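Local coordinates for protein periplasmic beta-glucosidase (Pseudomonas aeruginosa, PDB 6R5T) that probably hydrolyses terminal, non-reducing beta-D-glucosyl residues of glycosides in the periplasm, releasing beta-D-glucose, as a member of glycosyl hydrolase family 3, at residues 59-63 with 329-333; 84-88 with 349-355. The protein carries 1 engineered substitution. All coordinates share one frame; numbering follows the deposited sequence.

Contact 1. Residues 59-63 with 329-333; sequences RAMQD and DPYRR
The phenol of Tyr331 gives its proton to Asp63: OH lies 2.6 Å from OD1, which accepts on its anti lone pair, away from the other carboxylate oxygen. The carboxylate meets the ring at its edge, near the ring plane, with the two planes 45° apart. OD1 also makes a long, weak ion pair with Arg66. Arg59 and Gln62, one helical turn back and one residue back, touch the same ring. The guanidinium of Arg59 is turned within 20° of the ring plane, and CD1 of Tyr331 lies over one face of it, offset toward the rim, 3.6 Å from NH2 of Arg59. The chain bends at chi3, which turns the arginine end back to the ring, while its NH1 bonds to the carbonyl of Leu334. Gln62 lays its CG over one ring face, offset to the rim. Its NE2 makes a weak bond to Pro330 O, 3.3 Å long and bent to 128°. Its OE1 accepts from the backbone N of Leu74, the stronger polar bond of this side chain. Pro330 CB packs on the glutamine chain, 4.0 Å from Gln62 CG. Within 329-333, Asp329 OD1 accepts from Tyr331 N at 2.9 Å. This Asx turn, together with a type I beta turn over Asp329 to Arg332, presents the tyrosine to helix 55-65 of the TIM-barrel-like N-terminal domain.

Contact 2. Residues 84-88 with 349-355; sequences HRTIF and RLHRQAA
The first torsion of Thr86 (-53°) sets OG1 beside its own backbone N and leaves CG2 anti to it, so the two branches meet different parts of 349-355. OG1 accepts from His351 N at 2.9 Å with an angle of 157°, and is also hydrogen-bonded to Glu113. CG2 packs against the methyl of Ala355, 3.5 Å from its CB. Leu350 brings CD2 to 3.4 Å from Thr86 OG1 and touches the Arg85 carbonyl carbon and CB with the same methyl. Phe88 reaches the first turn of helix 352-362 with one ring corner, CE1, which lies 3.6 Å from Ala355 CA. Bends at chi3 in Arg85 and Arg349 bring their guanidinium groups together. They stack with planes 29° apart and centres 4.0 Å apart. Arg349 NH1 lies over the centre of the Arg85 group. Arg85 NH1 bonds to Arg349 O at 3.1 Å, with the oxygen in the guanidinium plane of Arg85, but the donor well above the carbonyl plane. A water accepts from Arg85 NH2 and donates to the same carbonyl, so two donors grip that oxygen. Asp117 forms salt bridges with both arginines, to Arg85 NE through OD2 and to Arg349 NH1 through OD1. Its negative charge probably offsets the repulsion between the two stacked guanidinium groups.

From the N terminus, the chain passes helix 55-65 and then the loop after strand 75-78, which supply the first segments of contacts 1 and 2. It then runs through the remaining barrel strands and helices to helix 307-323. The following loop returns to helix 55-65, and contact 1 closes a loop of 265 residues. Further on, the chain enters helix 352-362 beside the 84-88 loop, where contact 2 closes one of 260. The two closures cross, since their segments alternate. Their centres are 25 Å apart and they do not touch. Together they tie the connection after helix 307-323 to the barrel region at two separate places.

Contact 1. Residues 59-63 with 329-333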
loop_
_atom_site.group_PDB
_atom_site.type_symbol
_atom_site.label_atom_id
_atom_site.label_comp_id
_atom_site.label_asym_id
_atom_site.label_seq_id
_atom_site.Cartn_x
_atom_site.Cartn_y
_atom_site.Cartn_z
ATOM N N ARG A 59 36.841 -26.818 -8.547
ATOM C CA ARG A 59 37.763 -27.947 -8.239
ATOM C C ARG A 59 38.822 -27.468 -7.244
ATOM O O ARG A 59 39.193 -28.258 -6.321
ATOM C CB ARG A 59 38.438 -28.427 -9.532
ATOM C CG ARG A 59 37.654 -29.373 -10.407
ATOM C CD ARG A 59 38.586 -30.029 -11.436
ATOM N NE ARG A 59 39.298 -31.101 -10.736
ATOM C CZ ARG A 59 38.892 -32.353 -10.618
ATOM N NH1 ARG A 59 37.821 -32.803 -11.244
ATOM N NH2 ARG A 59 39.627 -33.190 -9.922
ATOM N N ALA A 60 39.410 -26.282 -7.439
ATOM C CA ALA A 60 40.496 -25.741 -6.585
ATOM C C ALA A 60 40.016 -25.622 -5.129
ATOM O O ALA A 60 40.752 -25.987 -4.184
ATOM C CB ALA A 60 40.981 -24.420 -7.128
ATOM N N MET A 61 38.767 -25.204 -4.925
ATOM C CA MET A 61 38.216 -25.164 -3.552
ATOM C C MET A 61 38.029 -26.572 -2.996
ATOM O O MET A 61 38.374 -26.820 -1.801
ATOM C CB MET A 61 36.849 -24.511 -3.554
ATOM C CG MET A 61 36.873 -23.207 -4.232
ATOM S SD MET A 61 37.510 -22.088 -3.086
ATOM C CE MET A 61 36.418 -20.735 -3.531
ATOM N N GLN A 62 37.406 -27.453 -3.768
ATOM C CA GLN A 62 37.127 -28.841 -3.298
ATOM C C GLN A 62 38.470 -29.533 -2.978
ATOM O O GLN A 62 38.537 -30.346 -2.020
ATOM C CB GLN A 62 36.324 -29.576 -4.354
ATOM C CG GLN A 62 35.502 -30.741 -3.850
ATOM C CD GLN A 62 34.356 -30.355 -2.919
ATOM O OE1 GLN A 62 34.597 -30.130 -1.753
ATOM N NE2 GLN A 62 33.108 -30.356 -3.398
ATOM N N ASP A 63 39.520 -29.187 -3.729
ATOM C CA ASP A 63 40.864 -29.759 -3.492
ATOM C C ASP A 63 41.364 -29.407 -2.089
ATOM O O ASP A 63 42.126 -30.208 -1.538
ATOM C CB ASP A 63 41.877 -29.313 -4.533
ATOM C CG ASP A 63 41.722 -29.955 -5.899
ATOM O OD1 ASP A 63 41.001 -30.958 -6.073
ATOM O OD2 ASP A 63 42.315 -29.418 -6.809
ATOM N N ASP A 329 31.046 -38.921 -3.995
ATOM C CA ASP A 329 32.102 -38.382 -4.862
ATOM C C ASP A 329 32.000 -36.869 -4.851
ATOM O O ASP A 329 31.123 -36.305 -5.519
ATOM C CB ASP A 329 31.989 -38.917 -6.292
ATOM C CG ASP A 329 33.034 -38.376 -7.266
ATOM O OD1 ASP A 329 34.013 -37.713 -6.829
ATOM O OD2 ASP A 329 32.832 -38.605 -8.480
ATOM N N PRO A 330 32.938 -36.200 -4.164
ATOM C CA PRO A 330 32.969 -34.742 -4.079
ATOM C C PRO A 330 33.185 -34.093 -5.447
ATOM O O PRO A 330 32.962 -32.854 -5.569
ATOM C CB PRO A 330 34.107 -34.390 -3.131
ATOM C CG PRO A 330 34.765 -35.693 -2.750
ATOM C CD PRO A 330 33.996 -36.832 -3.357
ATOM N N TYR A 331 33.667 -34.879 -6.436
ATOM C CA TYR A 331 33.976 -34.373 -7.796
ATOM C C TYR A 331 32.931 -34.818 -8.818
ATOM O O TYR A 331 33.200 -34.695 -10.026
ATOM C CB TYR A 331 35.400 -34.770 -8.222
ATOM C CG TYR A 331 36.471 -34.194 -7.332
ATOM C CD1 TYR A 331 36.970 -32.926 -7.528
ATOM C CD2 TYR A 331 36.920 -34.897 -6.226
ATOM C CE1 TYR A 331 37.944 -32.384 -6.711
ATOM C CE2 TYR A 331 37.873 -34.366 -5.372
ATOM C CZ TYR A 331 38.394 -33.111 -5.617
ATOM O OH TYR A 331 39.336 -32.567 -4.803
ATOM N N ARG A 332 31.756 -35.243 -8.383
ATOM C CA ARG A 332 30.757 -35.830 -9.320
ATOM C C ARG A 332 30.266 -34.801 -10.342
ATOM O O ARG A 332 29.900 -35.228 -11.457
ATOM C CB ARG A 332 29.608 -36.457 -8.557
ATOM C CG ARG A 332 28.757 -35.472 -7.755
ATOM C CD ARG A 332 27.892 -36.142 -6.719
ATOM N NE ARG A 332 27.073 -37.187 -7.297
ATOM C CZ ARG A 332 27.291 -38.510 -7.215
ATOM N NH1 ARG A 332 28.261 -38.996 -6.472
ATOM N NH2 ARG A 332 26.487 -39.342 -7.823
ATOM N N ARG A 333 30.316 -33.495 -10.035
ATOM C CA ARG A 333 29.932 -32.443 -11.014
ATOM C C ARG A 333 31.172 -31.772 -11.610
ATOM O O ARG A 333 31.032 -30.741 -12.274
ATOM C CB ARG A 333 28.996 -31.437 -10.318
ATOM C CG ARG A 333 27.690 -32.072 -9.890
ATOM C CD ARG A 333 26.733 -31.023 -9.276
ATOM N NE ARG A 333 25.501 -31.694 -9.005
ATOM C CZ ARG A 333 25.238 -32.473 -7.952
ATOM N NH1 ARG A 333 26.045 -32.526 -6.909
ATOM N NH2 ARG A 333 24.100 -33.103 -7.909
#

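Contact 2. Residues 84-88 with 349-355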
loop_
_atom_site.group_PDB
_atom_site.type_symbol
_atom_site.label_atom_id
_atom_site.label_comp_id
_atom_site.label_asym_id
_atom_site.label_seq_id
_atom_site.Cartn_x
_atom_site.Cartn_y
_atom_site.Cartn_z
ATOM N N HIS A 84 21.837 -20.022 -16.550
ATOM C CA HIS A 84 23.217 -19.976 -16.058
ATOM C C HIS A 84 24.129 -19.246 -17.025
ATOM O O HIS A 84 24.520 -18.145 -16.748
ATOM C CB HIS A 84 23.670 -21.401 -15.698
ATOM C CG HIS A 84 25.060 -21.393 -15.203
ATOM N ND1 HIS A 84 25.415 -20.633 -14.137
ATOM C CD2 HIS A 84 26.186 -21.995 -15.656
ATOM C CE1 HIS A 84 26.712 -20.773 -13.905
ATOM N NE2 HIS A 84 27.220 -21.599 -14.823
ATOM N N ARG A 85 24.390 -19.837 -18.187
ATOM C CA ARG A 85 25.150 -19.175 -19.278
ATOM C C ARG A 85 24.216 -18.850 -20.436
ATOM O O ARG A 85 24.335 -17.733 -20.947
ATOM C CB ARG A 85 26.323 -20.058 -19.740
ATOM C CG ARG A 85 27.511 -20.037 -18.801
ATOM C CD ARG A 85 28.667 -20.984 -19.189
ATOM N NE ARG A 85 28.351 -22.348 -18.809
ATOM C CZ ARG A 85 27.813 -23.279 -19.570
ATOM N NH1 ARG A 85 27.561 -23.050 -20.852
ATOM N NH2 ARG A 85 27.462 -24.447 -19.057
ATOM N N THR A 86 23.315 -19.758 -20.786
ATOM C CA THR A 86 22.242 -19.455 -21.748
ATOM C C THR A 86 21.112 -18.820 -20.924
ATOM O O THR A 86 20.511 -19.508 -20.098
ATOM C CB THR A 86 21.732 -20.664 -22.505
ATOM O OG1 THR A 86 22.823 -21.351 -23.111
ATOM C CG2 THR A 86 20.741 -20.250 -23.539
ATOM N N ILE A 87 20.896 -17.532 -21.128
ATOM C CA ILE A 87 19.893 -16.809 -20.305
ATOM C C ILE A 87 18.537 -16.857 -20.996
ATOM O O ILE A 87 18.376 -16.457 -22.141
ATOM C CB ILE A 87 20.390 -15.399 -20.006
ATOM C CG1 ILE A 87 21.806 -15.414 -19.407
ATOM C CG2 ILE A 87 19.385 -14.705 -19.108
ATOM C CD1 ILE A 87 22.008 -16.424 -18.267
ATOM N N PHE A 88 17.551 -17.333 -20.259
ATOM C CA PHE A 88 16.154 -17.350 -20.651
ATOM C C PHE A 88 15.550 -16.008 -20.284
ATOM O O PHE A 88 16.138 -15.181 -19.612
ATOM C CB PHE A 88 15.457 -18.529 -19.973
ATOM C CG PHE A 88 15.977 -19.866 -20.442
ATOM C CD1 PHE A 88 15.465 -20.478 -21.574
ATOM C CD2 PHE A 88 17.010 -20.489 -19.773
ATOM C CE1 PHE A 88 16.002 -21.669 -22.048
ATOM C CE2 PHE A 88 17.551 -21.682 -20.235
ATOM C CZ PHE A 88 17.040 -22.272 -21.375
ATOM N N ARG A 349 28.702 -24.988 -25.738
ATOM C CA ARG A 349 28.166 -25.341 -24.397
ATOM C C ARG A 349 26.857 -24.563 -24.146
ATOM O O ARG A 349 26.221 -24.770 -23.083
ATOM C CB ARG A 349 29.204 -24.988 -23.321
ATOM C CG ARG A 349 30.509 -25.757 -23.488
ATOM C CD ARG A 349 31.433 -25.541 -22.331
ATOM N NE ARG A 349 31.031 -26.333 -21.183
ATOM C CZ ARG A 349 30.817 -25.887 -19.931
ATOM N NH1 ARG A 349 30.877 -24.612 -19.623
ATOM N NH2 ARG A 349 30.525 -26.747 -18.972
ATOM N N LEU A 350 26.470 -23.675 -25.065
ATOM C CA LEU A 350 25.163 -22.963 -24.937
ATOM C C LEU A 350 24.013 -23.815 -25.452
ATOM O O LEU A 350 24.199 -24.929 -26.060
ATOM C CB LEU A 350 25.222 -21.642 -25.670
ATOM C CG LEU A 350 26.216 -20.612 -25.158
ATOM C CD1 LEU A 350 26.202 -19.411 -26.061
ATOM C CD2 LEU A 350 25.922 -20.167 -23.727
ATOM N N HIS A 351 22.806 -23.351 -25.161
ATOM C CA HIS A 351 21.549 -24.003 -25.544
ATOM C C HIS A 351 20.676 -22.956 -26.224
ATOM O O HIS A 351 19.566 -22.660 -25.700
ATOM C CB HIS A 351 20.879 -24.694 -24.362
ATOM C CG HIS A 351 21.674 -25.827 -23.820
ATOM N ND1 HIS A 351 22.720 -25.642 -22.938
ATOM C CD2 HIS A 351 21.632 -27.147 -24.118
ATOM C CE1 HIS A 351 23.305 -26.817 -22.711
ATOM N NE2 HIS A 351 22.662 -27.758 -23.438
ATOM N N ARG A 352 21.145 -22.440 -27.365
ATOM C CA ARG A 352 20.432 -21.310 -28.013
ATOM C C ARG A 352 19.076 -21.755 -28.533
ATOM O O ARG A 352 18.166 -20.932 -28.491
ATOM C CB ARG A 352 21.251 -20.657 -29.116
ATOM C CG ARG A 352 22.497 -19.947 -28.624
ATOM C CD ARG A 352 23.204 -19.303 -29.766
ATOM N NE ARG A 352 24.408 -18.600 -29.391
ATOM C CZ ARG A 352 24.460 -17.375 -28.901
ATOM N NH1 ARG A 352 23.340 -16.706 -28.712
ATOM N NH2 ARG A 352 25.599 -16.801 -28.576
ATOM N N GLN A 353 18.925 -22.970 -29.066
ATOM C CA GLN A 353 17.608 -23.361 -29.585
ATOM C C GLN A 353 16.597 -23.332 -28.427
ATOM O O GLN A 353 15.494 -22.822 -28.634
ATOM C CB GLN A 353 17.609 -24.752 -30.216
ATOM C CG GLN A 353 16.220 -25.105 -30.729
ATOM C CD GLN A 353 16.046 -26.495 -31.298
ATOM O OE1 GLN A 353 14.992 -26.824 -31.858
ATOM N NE2 GLN A 353 17.057 -27.330 -31.124
ATOM N N ALA A 354 16.937 -23.837 -27.251
ATOM C CA ALA A 354 15.986 -23.840 -26.114
ATOM C C ALA A 354 15.688 -22.386 -25.729
ATOM O O ALA A 354 14.496 -22.064 -25.496
ATOM C CB ALA A 354 16.505 -24.604 -24.919
ATOM N N ALA A 355 16.696 -21.523 -25.690
ATOM C CA ALA A 355 16.459 -20.119 -25.245
ATOM C C ALA A 355 15.527 -19.433 -26.234
ATOM O O ALA A 355 14.659 -18.658 -25.806
ATOM C CB ALA A 355 17.745 -19.351 -25.124
HETATM O O HOH W 1 26.586 -26.537 -20.936
#